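Local coordinates for polysaccharide Lyase Family 6 (Bacteroides cellulosilyticus, PDB 6QPS), which probably cleaves mannuronic acid-rich alginate as a calcium-binding lyase of polysaccharide lyase family 6, at residues 369-374 with 395-400; 298-303 with 343-348. One frame throughout, in Å; residues are numbered along the deposited sequence. Where two conformers were deposited one is given.

Followed from the N terminus, the chain enters contact 2 first, at 298-303, and returns to it at 343-348 after 39 residues that include strand 313-318. It then runs through strand 357-361 to 369-374, where contact 1 opens, and closes that contact at 395-400 after 20 residues. The two loops are in series, neither nested nor crossed. Each contact pairs one coil of the parallel beta-helix with the next. The centres of the two contacts lie about 10 Å apart because strands 345-353 and 371-379 are neighbours, which puts the four strands side by side in the order 301-308, 345-353, 371-379, 397-405. A salt bridge from R372 NH2 to D346 OD1 (2.8 Å) joins contact 1 to contact 2.

Contact 1 of 2, residues 369-374 with 395-400; sequences RNVRFA and PGFLFL
V371 lies beside the F397 ring, both side chains pointing the same way on the face of the sheet they share with F373 and F399. Its CB sits over one ring face, offset toward the rim, 4.1 Å from the F397 ring centroid and 18° off the normal, the geometry of a CH-pi contact. CG1 of V371 comes nearest, 3.5 Å from F397 CE2; with chi1 at -178° this methyl stands opposite the backbone N, which carries it to the ring. F373 and F399 meet differently. F373 CD1 approaches the edge of the F399 ring, near its plane, at 4.0 Å from F399 CD1, and the two side chains meet at an angle, CD1 to CD1, as an apolar contact.

The strands beneath run parallel, 12° apart, as successive coils of the right-handed parallel beta-helix known for this lyase family. Four backbone hydrogen bonds set their register: V371 N to G396 O, L398 N to V371 O, F373 N to L398 O and L400 N to F373 O.

Turned to the other face, R372 and L398 run alongside each other, R372 CG 4.1 Å from L398 CD2. The guanidinium of R372 lies with one face near A374 CB and is salt-bridged to D346 on the preceding coil. Farther along, A374 CB stands 3.5 Å from L400 O.

Contact 2 of 2, residues 298-303 with 343-348; sequences QGHTVY and ENVDIA
Q298 and E343 extend side by side, Q298 NE2 3.7 Å from E343 OE2, with amide and carboxylate planes 68° apart. They stand where two successive coils of the parallel beta-helix meet, just ahead of strands 301-303 and 345-348, whose axes diverge by 2°. Q298 CG stands between the backbone N and the carbonyl carbon (chi1 62°), and the chain extends alongside E343. Q298 CB lies 3.1 Å from E343 O, and the same carbonyl accepts a hydrogen bond from G299 N at 2.9 Å. D346 N to H300 O, V302 N to D346 O and A348 N to V302 O continue the pairing. On the buried side, V345 CG2 reaches H300 CD2 (3.9 Å) obliquely, and V302 CB lies 4.4 Å from I347 CG1.

Farther out, R324 NH1 is hydrogen-bonded to Q298 OE1, and R369 forms a salt bridge with E343 OE1. A leucine in place of E343 would probably leave R369 without this anionic mate. The H300 ring is gripped at both nitrogens, NE2 by I296 O and ND1 by N275 N, which fixes its rotation. A348 O comes to the edge of the Y303 ring, near its plane, 3.5 Å from Y303 CD1.

Contact 1 of 2, residues 369-374 with 395-400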
loop_
_atom_site.group_PDB
_atom_site.type_symbol
_atom_site.label_atom_id
_atom_site.label_comp_id
_atom_site.label_asym_id
_atom_site.label_seq_id
_atom_site.Cartn_x
_atom_site.Cartn_y
_atom_site.Cartn_z
ATOM N N ARG A 369 17.873 1.012 18.739
ATOM C CA ARG A 369 18.464 2.112 19.488
ATOM C C ARG A 369 17.602 3.350 19.299
ATOM O O ARG A 369 17.128 3.611 18.196
ATOM C CB ARG A 369 19.895 2.433 18.980
ATOM C CG ARG A 369 20.896 1.312 19.158
ATOM C CD ARG A 369 22.312 1.833 19.001
ATOM N NE ARG A 369 22.563 2.436 17.693
ATOM C CZ ARG A 369 23.760 2.463 17.111
ATOM N NH1 ARG A 369 24.802 1.917 17.724
ATOM N NH2 ARG A 369 23.924 3.034 15.926
ATOM N N ASN A 370 17.425 4.128 20.361
ATOM C CA ASN A 370 16.713 5.406 20.260
ATOM C C ASN A 370 15.330 5.246 19.643
ATOM O O ASN A 370 14.916 5.986 18.732
ATOM C CB ASN A 370 17.561 6.433 19.524
ATOM C CG ASN A 370 18.716 6.856 20.343
ATOM O OD1 ASN A 370 18.518 7.286 21.487
ATOM N ND2 ASN A 370 19.924 6.689 19.829
ATOM N N VAL A 371 14.585 4.275 20.160
ATOM C CA VAL A 371 13.162 4.135 19.879
ATOM C C VAL A 371 12.398 4.726 21.053
ATOM O O VAL A 371 12.619 4.339 22.207
ATOM C CB VAL A 371 12.772 2.667 19.683
ATOM C CG1 VAL A 371 11.288 2.533 19.352
ATOM C CG2 VAL A 371 13.602 2.047 18.583
ATOM N N ARG A 372 11.520 5.679 20.788
ATOM C CA ARG A 372 10.683 6.252 21.830
ATOM C C ARG A 372 9.292 5.667 21.693
ATOM O O ARG A 372 8.723 5.684 20.600
ATOM C CB ARG A 372 10.634 7.783 21.758
ATOM C CG ARG A 372 9.995 8.393 23.025
ATOM C CD ARG A 372 9.889 9.926 22.971
ATOM N NE ARG A 372 8.870 10.315 21.994
ATOM C CZ ARG A 372 7.828 11.116 22.219
ATOM N NH1 ARG A 372 7.641 11.691 23.396
ATOM N NH2 ARG A 372 6.987 11.335 21.226
ATOM N N PHE A 373 8.771 5.092 22.778
ATOM C CA PHE A 373 7.409 4.556 22.822
ATOM C C PHE A 373 6.676 5.360 23.904
ATOM O O PHE A 373 6.825 5.083 25.095
ATOM C CB PHE A 373 7.466 3.040 23.117
ATOM C CG PHE A 373 6.132 2.338 22.973
ATOM C CD1 PHE A 373 5.321 2.111 24.080
ATOM C CD2 PHE A 373 5.711 1.891 21.742
ATOM C CE1 PHE A 373 4.069 1.458 23.942
ATOM C CE2 PHE A 373 4.478 1.246 21.593
ATOM C CZ PHE A 373 3.661 1.034 22.705
ATOM N N ALA A 374 5.904 6.368 23.486
ATOM C CA ALA A 374 5.343 7.351 24.399
ATOM C C ALA A 374 3.869 7.603 24.103
ATOM O O ALA A 374 3.464 7.733 22.946
ATOM C CB ALA A 374 6.116 8.677 24.307
ATOM N N PRO A 395 17.589 -1.093 26.871
ATOM C CA PRO A 395 18.343 0.174 26.896
ATOM C C PRO A 395 18.133 1.039 25.655
ATOM O O PRO A 395 18.433 2.243 25.694
ATOM C CB PRO A 395 19.804 -0.278 27.035
ATOM C CG PRO A 395 19.709 -1.653 27.704
ATOM C CD PRO A 395 18.454 -2.267 27.122
ATOM N N GLY A 396 17.675 0.466 24.551
ATOM C CA GLY A 396 17.425 1.218 23.337
ATOM C C GLY A 396 16.053 1.847 23.250
ATOM O O GLY A 396 15.773 2.549 22.264
ATOM N N PHE A 397 15.204 1.666 24.259
ATOM C CA PHE A 397 13.846 2.185 24.281
ATOM C C PHE A 397 13.679 3.190 25.416
ATOM O O PHE A 397 14.225 3.021 26.506
ATOM C CB PHE A 397 12.821 1.036 24.515
ATOM C CG PHE A 397 12.493 0.238 23.290
ATOM C CD1 PHE A 397 13.355 -0.731 22.814
ATOM C CD2 PHE A 397 11.305 0.437 22.621
ATOM C CE1 PHE A 397 13.056 -1.454 21.673
ATOM C CE2 PHE A 397 11.006 -0.278 21.473
ATOM C CZ PHE A 397 11.862 -1.212 20.999
ATOM N N LEU A 398 12.908 4.226 25.164
ATOM C CA LEU A 398 12.384 5.106 26.203
ATOM C C LEU A 398 10.880 4.863 26.232
ATOM O O LEU A 398 10.190 5.170 25.254
ATOM C CB LEU A 398 12.709 6.565 25.884
ATOM C CG LEU A 398 12.007 7.639 26.734
ATOM C CD1 LEU A 398 12.354 7.469 28.210
ATOM C CD2 LEU A 398 12.375 9.043 26.262
ATOM N N PHE A 399 10.383 4.264 27.315
ATOM C CA PHE A 399 8.950 4.050 27.512
ATOM C C PHE A 399 8.454 5.172 28.411
ATOM O O PHE A 399 8.899 5.282 29.560
ATOM C CB PHE A 399 8.662 2.708 28.186
ATOM C CG PHE A 399 9.128 1.509 27.426
ATOM C CD1 PHE A 399 8.326 0.915 26.461
ATOM C CD2 PHE A 399 10.349 0.949 27.700
ATOM C CE1 PHE A 399 8.760 -0.211 25.764
ATOM C CE2 PHE A 399 10.777 -0.195 27.027
ATOM C CZ PHE A 399 9.986 -0.751 26.046
ATOM N N LEU A 400 7.532 5.994 27.909
ATOM C CA LEU A 400 7.113 7.194 28.619
ATOM C C LEU A 400 5.608 7.424 28.534
ATOM O O LEU A 400 5.056 7.586 27.446
ATOM C CB LEU A 400 7.859 8.391 28.049
ATOM C CG LEU A 400 7.602 9.707 28.737
ATOM C CD1 LEU A 400 8.026 9.665 30.194
ATOM C CD2 LEU A 400 8.343 10.807 28.001
#

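Contact 2 of 2, residues 298-303 with 343-348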
loop_
_atom_site.group_PDB
_atom_site.type_symbol
_atom_site.label_atom_id
_atom_site.label_comp_id
_atom_site.label_asym_id
_atom_site.label_seq_id
_atom_site.Cartn_x
_atom_site.Cartn_y
_atom_site.Cartn_z
ATOM N N GLN A 298 15.560 3.011 9.862
ATOM C CA GLN A 298 15.662 4.129 10.788
ATOM C C GLN A 298 14.801 5.325 10.422
ATOM O O GLN A 298 14.391 5.514 9.278
ATOM C CB GLN A 298 17.122 4.562 10.989
ATOM C CG GLN A 298 17.837 5.064 9.773
ATOM C CD GLN A 298 19.285 5.521 10.072
ATOM O OE1 GLN A 298 19.582 6.692 9.982
ATOM N NE2 GLN A 298 20.162 4.588 10.397
ATOM N N GLY A 299 14.587 6.168 11.428
ATOM C CA GLY A 299 14.147 7.520 11.195
ATOM C C GLY A 299 12.663 7.750 11.075
ATOM O O GLY A 299 12.256 8.901 10.861
ATOM N N HIS A 300 11.844 6.724 11.217
ATOM C CA HIS A 300 10.404 6.821 10.984
ATOM C C HIS A 300 9.694 7.542 12.123
ATOM O O HIS A 300 10.141 7.538 13.278
ATOM C CB HIS A 300 9.770 5.427 10.833
ATOM C CG HIS A 300 10.597 4.466 10.031
ATOM N ND1 HIS A 300 10.885 4.639 8.686
ATOM C CD2 HIS A 300 11.212 3.322 10.410
ATOM C CE1 HIS A 300 11.635 3.623 8.285
ATOM N NE2 HIS A 300 11.835 2.812 9.308
ATOM N N THR A 301 8.561 8.156 11.785
ATOM C CA THR A 301 7.654 8.766 12.758
ATOM C C THR A 301 6.293 8.083 12.633
ATOM O O THR A 301 5.712 8.058 11.544
ATOM C CB THR A 301 7.569 10.279 12.544
ATOM O OG1 THR A 301 8.889 10.850 12.637
ATOM C CG2 THR A 301 6.692 10.918 13.614
ATOM N N VAL A 302 5.810 7.504 13.734
ATOM C CA VAL A 302 4.635 6.625 13.754
ATOM C C VAL A 302 3.664 7.198 14.787
ATOM O O VAL A 302 3.878 7.051 16.000
ATOM C CB VAL A 302 5.041 5.195 14.118
ATOM C CG1 VAL A 302 3.841 4.282 14.140
ATOM C CG2 VAL A 302 6.126 4.665 13.177
ATOM N N TYR A 303 2.610 7.872 14.309
ATOM C CA TYR A 303 1.741 8.706 15.132
ATOM C C TYR A 303 0.265 8.462 14.854
ATOM O O TYR A 303 -0.156 8.441 13.698
ATOM C CB TYR A 303 2.084 10.179 14.818
ATOM C CG TYR A 303 1.121 11.214 15.355
ATOM C CD1 TYR A 303 0.937 11.336 16.718
ATOM C CD2 TYR A 303 0.417 12.077 14.503
ATOM C CE1 TYR A 303 0.059 12.266 17.234
ATOM C CE2 TYR A 303 -0.434 13.034 15.014
ATOM C CZ TYR A 303 -0.612 13.123 16.385
ATOM O OH TYR A 303 -1.470 14.056 16.934
ATOM N N GLU A 343 16.757 2.525 14.315
ATOM C CA GLU A 343 17.205 3.596 15.200
ATOM C C GLU A 343 16.404 4.859 14.916
ATOM O O GLU A 343 15.940 5.082 13.793
ATOM C CB GLU A 343 18.716 3.888 15.246
ATOM C CG GLU A 343 19.491 3.711 14.022
ATOM C CD GLU A 343 21.009 3.838 14.262
ATOM O OE1 GLU A 343 21.446 4.426 15.272
ATOM O OE2 GLU A 343 21.789 3.352 13.429
ATOM N N ASN A 344 16.263 5.685 15.946
ATOM C CA ASN A 344 15.693 7.031 15.818
ATOM C C ASN A 344 14.256 6.990 15.311
ATOM O O ASN A 344 13.889 7.680 14.360
ATOM C CB ASN A 344 16.564 7.934 14.939
ATOM C CG ASN A 344 18.028 7.803 15.261
ATOM O OD1 ASN A 344 18.444 7.820 16.431
ATOM N ND2 ASN A 344 18.846 7.687 14.230
ATOM N N VAL A 345 13.436 6.169 15.957
ATOM C CA VAL A 345 12.045 5.967 15.575
ATOM C C VAL A 345 11.165 6.468 16.718
ATOM O O VAL A 345 11.360 6.080 17.880
ATOM C CB VAL A 345 11.745 4.483 15.261
ATOM C CG1 VAL A 345 10.257 4.260 15.033
ATOM C CG2 VAL A 345 12.534 4.005 14.029
ATOM N N ASP A 346 10.219 7.357 16.396
ATOM C CA ASP A 346 9.273 7.915 17.356
ATOM C C ASP A 346 7.925 7.225 17.180
ATOM O O ASP A 346 7.330 7.303 16.103
ATOM C CB ASP A 346 9.139 9.421 17.079
ATOM C CG ASP A 346 8.227 10.137 18.062
ATOM O OD1 ASP A 346 8.124 9.702 19.233
ATOM O OD2 ASP A 346 7.610 11.142 17.657
ATOM N N ILE A 347 7.447 6.553 18.234
ATOM C CA ILE A 347 6.188 5.804 18.240
ATOM C C ILE A 347 5.307 6.424 19.319
ATOM O O ILE A 347 5.453 6.110 20.505
ATOM C CB ILE A 347 6.411 4.300 18.459
ATOM C CG1 ILE A 347 7.461 3.778 17.453
ATOM C CG2 ILE A 347 5.106 3.561 18.329
ATOM C CD1 ILE A 347 7.885 2.310 17.611
ATOM N N ALA A 348 4.395 7.326 18.910
ATOM C CA ALA A 348 3.658 8.179 19.824
ATOM C C ALA A 348 2.160 8.230 19.535
ATOM O O ALA A 348 1.721 8.369 18.390
ATOM C CB ALA A 348 4.231 9.595 19.756
#